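Molybdopterin biosynthesis protein MoaB (Sulfolobus tokodaii, PDB 3IWT) probably binds molybdopterin and takes part in molybdenum cofactor biosynthesis. Local coordinates at residues D43-K46 and Q47-E51; K158-K162 and E163-P167. All coordinates share one frame; numbering follows the deposited sequence.

Contact 1: D43-K46 and Q47-E51; sequences DIIK and QLLIE
Successive turns of helix 40-51 meet here: D43, I44, I45 and K46 each offer a carbonyl to the residue four places on. Four consecutive bonds establish the alpha-helical spacing. Q47 N lies 3.0 Å from D43 O, and I50 N lies 2.9 Å from K46 O; L48 N to I44 O and L49 N to I45 O complete the set, with N-H...O angles between 161° and 165°. Two apolar pairs run along the outside of the helix, each side by side and pointing the same way. In the first, I44 CG2 touches L48 CD1 at 3.9 Å. The second is tighter, I45 CG2 meeting L49 CD1 at 3.6 Å. In I45 the CG2 branch stands opposite the backbone N (chi1, measured to CG1, is -66°), which sets this methyl alongside the leucine's end. L49 CG also rides 3.2 Å from I45 O, covering the carbonyl that its own N-H engages, while I50 CG1 approaches K46 O in the same manner.

I45 and L49 are buried: I45 rests on V20, I86 and T88 of the sheet and L49 on F18, whereas K46 turns to Y59 in a cation-pi contact. The arrangement is typical of an amphipathic alpha-helix in an alpha/beta domain, the I45/L49 pair facing the parallel strands and the I44/L48 pair turned to helix 154-176.

Contact 2: K158-K162 and E163-P167; sequences KLALK and ELILP
The peptide carbonyl of A160 receives two N-H groups, L164 N and I165 N, each 3.0 Å from A160 O. Neither donor lies in the plane of this flat group: L164 N is tilted 34° from it and I165 N 18°. At the next residue, L161, L166 N lies in the carbonyl plane, 2.8 Å from L161 O.

The forked acceptor marks the change from alpha to pi spacing. E163 N still bonds to L159 O four residues back, but I165 and L166 reach back five, to A160 and L161. The short axes of 158-162 and 163-167 accordingly diverge by 38°. P167 has no N-H to give, and the ring enters where a donor might otherwise stand, its CG 3.4 Å from K162 O. The helix kinks at this point.

Side chains wrap the widened turn. L166 CG lies 3.2 Å from L161 O, beside the bond its own backbone makes; it stands anti to its own carbonyl carbon and beside the backbone N, which swings the branch back over that acceptor. L161 CD2 meets I165 CG2 more loosely, at 4.3 Å. In the conformer given, the side chains of L159 and E163 cross obliquely, L159 CD1 lying 3.8 Å from E163 CG. Replacing L166 with an alanine would remove CG and both methyls, and would probably leave L161 O less covered and open a gap beside L49, where the L166 methyl had packed.

Around this stretch of helix 154-176, L161 and L166 face helix 40-51, A160 and L164 meet helix 112-123, and I165 packs on Y148 and L150 of strand 145-150. L164 also reaches the second subunit, where its carbonyl bonds to Y133 OH and its side chain packs on A130 of that neighbouring chain.

How the contacts relate
Contact 1 lies on helix 40-51, early in the chain, and contact 2 on the C-terminal helix 154-176; their centres are about 11 Å apart. They come in series, yet the two helices touch directly. L161 is the meeting point: its CD1 lies 3.6 Å from I45 CA and 3.7 Å from L48 CD1. L49 CD2 adds a contact with L166 CD2 at 4.1 Å. Both helices also pack on the mixed sheet, contact 1 on strands 17-23, 55-62 and 84-88 and contact 2 on strand 145-150. Segments more than a hundred residues apart in sequence thus pack together within the single probable molybdopterin-binding domain, and contact 2 alone continues to another subunit.

Contact 1: D43-K46 and Q47-E51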
loop_
_atom_site.group_PDB
_atom_site.type_symbol
_atom_site.label_atom_id
_atom_site.label_comp_id
_atom_site.label_asym_id
_atom_site.label_seq_id
_atom_site.Cartn_x
_atom_site.Cartn_y
_atom_site.Cartn_z
ATOM N N ASP A 43 -19.327 19.662 22.655
ATOM C CA ASP A 43 -20.392 19.738 23.670
ATOM C C ASP A 43 -21.482 18.704 23.440
ATOM O O ASP A 43 -21.915 18.050 24.375
ATOM C CB ASP A 43 -21.011 21.142 23.697
ATOM C CG ASP A 43 -20.094 22.175 24.352
ATOM O OD1 ASP A 43 -18.994 21.815 24.816
ATOM O OD2 ASP A 43 -20.465 23.360 24.381
ATOM N N ILE A 44 -21.898 18.541 22.192
ATOM C CA ILE A 44 -22.888 17.522 21.818
ATOM C C ILE A 44 -22.400 16.106 22.143
ATOM O O ILE A 44 -23.155 15.298 22.674
ATOM C CB ILE A 44 -23.275 17.624 20.294
ATOM C CG1 ILE A 44 -24.243 18.776 20.061
ATOM C CG2 ILE A 44 -23.925 16.329 19.778
ATOM C CD1 ILE A 44 -24.436 19.140 18.582
ATOM N N ILE A 45 -21.135 15.818 21.830
ATOM C CA ILE A 45 -20.551 14.507 22.084
ATOM C C ILE A 45 -20.556 14.225 23.589
ATOM O O ILE A 45 -21.024 13.179 24.017
ATOM C CB ILE A 45 -19.118 14.413 21.519
ATOM C CG1 ILE A 45 -19.150 14.484 19.982
ATOM C CG2 ILE A 45 -18.406 13.136 22.011
ATOM C CD1 ILE A 45 -17.754 14.607 19.330
ATOM N N LYS A 46 -20.090 15.179 24.382
ATOM C CA LYS A 46 -20.064 15.021 25.838
ATOM C C LYS A 46 -21.452 14.784 26.428
ATOM O O LYS A 46 -21.652 13.833 27.192
ATOM C CB LYS A 46 -19.426 16.249 26.481
ATOM C CG LYS A 46 -17.948 16.418 26.175
ATOM C CD LYS A 46 -17.492 17.830 26.498
ATOM C CE LYS A 46 -15.994 17.974 26.267
ATOM N NZ LYS A 46 -15.508 19.336 26.629
ATOM N N GLN A 47 -22.390 15.650 26.036
ATOM C CA GLN A 47 -23.787 15.645 26.502
ATOM C C GLN A 47 -24.436 14.273 26.220
ATOM O O GLN A 47 -25.026 13.656 27.118
ATOM C CB GLN A 47 -24.551 16.727 25.717
ATOM C CG GLN A 47 -25.336 17.765 26.501
ATOM C CD GLN A 47 -26.447 18.376 25.647
ATOM O OE1 GLN A 47 -26.183 18.938 24.579
ATOM N NE2 GLN A 47 -27.689 18.227 26.088
ATOM N N LEU A 48 -24.316 13.811 24.962
ATOM C CA LEU A 48 -24.943 12.553 24.537
ATOM C C LEU A 48 -24.285 11.357 25.187
ATOM O O LEU A 48 -24.963 10.410 25.583
ATOM C CB LEU A 48 -24.926 12.376 23.002
ATOM C CG LEU A 48 -25.949 13.167 22.171
ATOM C CD1 LEU A 48 -25.673 13.012 20.673
ATOM C CD2 LEU A 48 -27.370 12.754 22.526
ATOM N N LEU A 49 -22.944 11.373 25.256
ATOM C CA LEU A 49 -22.202 10.290 25.896
ATOM C C LEU A 49 -22.567 10.154 27.366
ATOM O O LEU A 49 -22.840 9.043 27.845
ATOM C CB LEU A 49 -20.685 10.478 25.812
ATOM C CG LEU A 49 -20.032 10.180 24.462
ATOM C CD1 LEU A 49 -18.566 10.628 24.545
ATOM C CD2 LEU A 49 -20.162 8.694 24.033
ATOM N N ILE A 50 -22.651 11.290 28.072
ATOM C CA ILE A 50 -23.105 11.349 29.508
ATOM C C ILE A 50 -24.581 10.988 29.749
ATOM O O ILE A 50 -24.989 10.375 30.808
ATOM C CB ILE A 50 -22.820 12.764 30.106
ATOM C CG1 ILE A 50 -21.294 12.958 30.246
ATOM C CG2 ILE A 50 -23.517 12.934 31.454
ATOM C CD1 ILE A 50 -20.822 14.366 30.551
ATOM N N GLU A 51 -25.437 11.461 28.861
ATOM C CA GLU A 51 -26.864 11.149 28.898
ATOM C C GLU A 51 -27.089 9.643 28.779
ATOM O O GLU A 51 -28.096 9.115 29.256
ATOM C CB GLU A 51 -27.557 11.871 27.743
ATOM C CG GLU A 51 -29.015 11.545 27.539
ATOM C CD GLU A 51 -29.589 12.346 26.394
ATOM O OE1 GLU A 51 -30.298 13.372 26.714
ATOM O OE2 GLU A 51 -29.303 11.945 25.178
#

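Contact 2: K158-K162 and E163-P167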
loop_
_atom_site.group_PDB
_atom_site.type_symbol
_atom_site.label_atom_id
_atom_site.label_comp_id
_atom_site.label_asym_id
_atom_site.label_seq_id
_atom_site.Cartn_x
_atom_site.Cartn_y
_atom_site.Cartn_z
ATOM N N LYS A 158 -23.784 14.364 15.855
ATOM C CA LYS A 158 -25.010 13.859 16.468
ATOM C C LYS A 158 -25.456 12.574 15.754
ATOM O O LYS A 158 -25.790 11.583 16.402
ATOM C CB LYS A 158 -26.082 14.936 16.421
ATOM C CG LYS A 158 -27.338 14.638 17.186
ATOM C CD LYS A 158 -28.405 15.688 16.969
ATOM C CE LYS A 158 -28.115 16.989 17.681
ATOM N NZ LYS A 158 -29.399 17.774 17.872
ATOM N N LEU A 159 -25.448 12.593 14.424
ATOM C CA LEU A 159 -25.837 11.436 13.627
ATOM C C LEU A 159 -24.963 10.223 13.897
ATOM O O LEU A 159 -25.476 9.124 14.042
ATOM C CB LEU A 159 -25.744 11.777 12.134
ATOM C CG LEU A 159 -26.280 10.741 11.125
ATOM C CD1 LEU A 159 -27.797 10.558 11.290
ATOM C CD2 LEU A 159 -25.929 11.154 9.704
ATOM N N ALA A 160 -23.637 10.418 13.915
ATOM C CA ALA A 160 -22.689 9.345 14.157
ATOM C C ALA A 160 -22.927 8.747 15.532
ATOM O O ALA A 160 -23.001 7.532 15.672
ATOM C CB ALA A 160 -21.237 9.869 14.037
ATOM N N LEU A 161 -23.075 9.600 16.545
ATOM C CA LEU A 161 -23.315 9.105 17.902
ATOM C C LEU A 161 -24.599 8.290 18.071
ATOM O O LEU A 161 -24.579 7.186 18.624
ATOM C CB LEU A 161 -23.318 10.260 18.893
ATOM C CG LEU A 161 -21.946 10.779 19.314
ATOM C CD1 LEU A 161 -22.135 12.206 19.850
ATOM C CD2 LEU A 161 -21.331 9.840 20.366
ATOM N N LYS A 162 -25.720 8.856 17.640
ATOM C CA LYS A 162 -27.007 8.218 17.818
ATOM C C LYS A 162 -27.197 6.954 16.987
ATOM O O LYS A 162 -27.719 5.956 17.487
ATOM C CB LYS A 162 -28.134 9.203 17.490
ATOM C CG LYS A 162 -28.193 10.397 18.413
ATOM C CD LYS A 162 -29.436 11.197 18.088
ATOM C CE LYS A 162 -29.627 12.387 18.961
ATOM N NZ LYS A 162 -30.978 13.036 18.586
ATOM N N GLU A 163 -26.748 6.982 15.733
ATOM C CA GLU A 163 -27.037 5.883 14.840
ATOM C C GLU A 163 -25.965 4.793 14.860
ATOM O O GLU A 163 -26.296 3.625 14.708
ATOM C CB GLU A 163 -27.287 6.425 13.432
ATOM C CG GLU A 163 -28.404 7.476 13.394
ATOM C CD GLU A 163 -29.673 6.984 14.042
ATOM O OE1 GLU A 163 -30.108 5.862 13.727
ATOM O OE2 GLU A 163 -30.224 7.697 14.891
ATOM N N LEU A 164 -24.688 5.156 15.081
ATOM C CA LEU A 164 -23.593 4.193 14.947
ATOM C C LEU A 164 -22.732 3.905 16.184
ATOM O O LEU A 164 -22.381 2.756 16.422
ATOM C CB LEU A 164 -22.668 4.639 13.804
ATOM C CG LEU A 164 -23.349 4.816 12.439
ATOM C CD1 LEU A 164 -22.285 5.128 11.396
ATOM C CD2 LEU A 164 -24.132 3.588 12.033
ATOM N N ILE A 165 -22.397 4.932 16.958
ATOM C CA ILE A 165 -21.507 4.756 18.098
ATOM C C ILE A 165 -22.255 4.224 19.323
ATOM O O ILE A 165 -21.914 3.157 19.849
ATOM C CB ILE A 165 -20.723 6.061 18.412
ATOM C CG1 ILE A 165 -19.916 6.484 17.173
ATOM C CG2 ILE A 165 -19.870 5.893 19.668
ATOM C CD1 ILE A 165 -19.107 7.756 17.366
ATOM N N LEU A 166 -23.271 4.944 19.784
ATOM C CA LEU A 166 -23.986 4.525 21.001
ATOM C C LEU A 166 -24.515 3.078 20.934
ATOM O O LEU A 166 -24.353 2.333 21.893
ATOM C CB LEU A 166 -25.098 5.527 21.377
ATOM C CG LEU A 166 -24.589 6.922 21.814
ATOM C CD1 LEU A 166 -25.750 7.911 22.016
ATOM C CD2 LEU A 166 -23.706 6.878 23.075
ATOM N N PRO A 167 -25.138 2.666 19.810
ATOM C CA PRO A 167 -25.697 1.298 19.737
ATOM C C PRO A 167 -24.716 0.120 19.701
ATOM O O PRO A 167 -25.087 -0.987 20.113
ATOM C CB PRO A 167 -26.510 1.328 18.429
ATOM C CG PRO A 167 -26.735 2.770 18.151
ATOM C CD PRO A 167 -25.470 3.421 18.588
#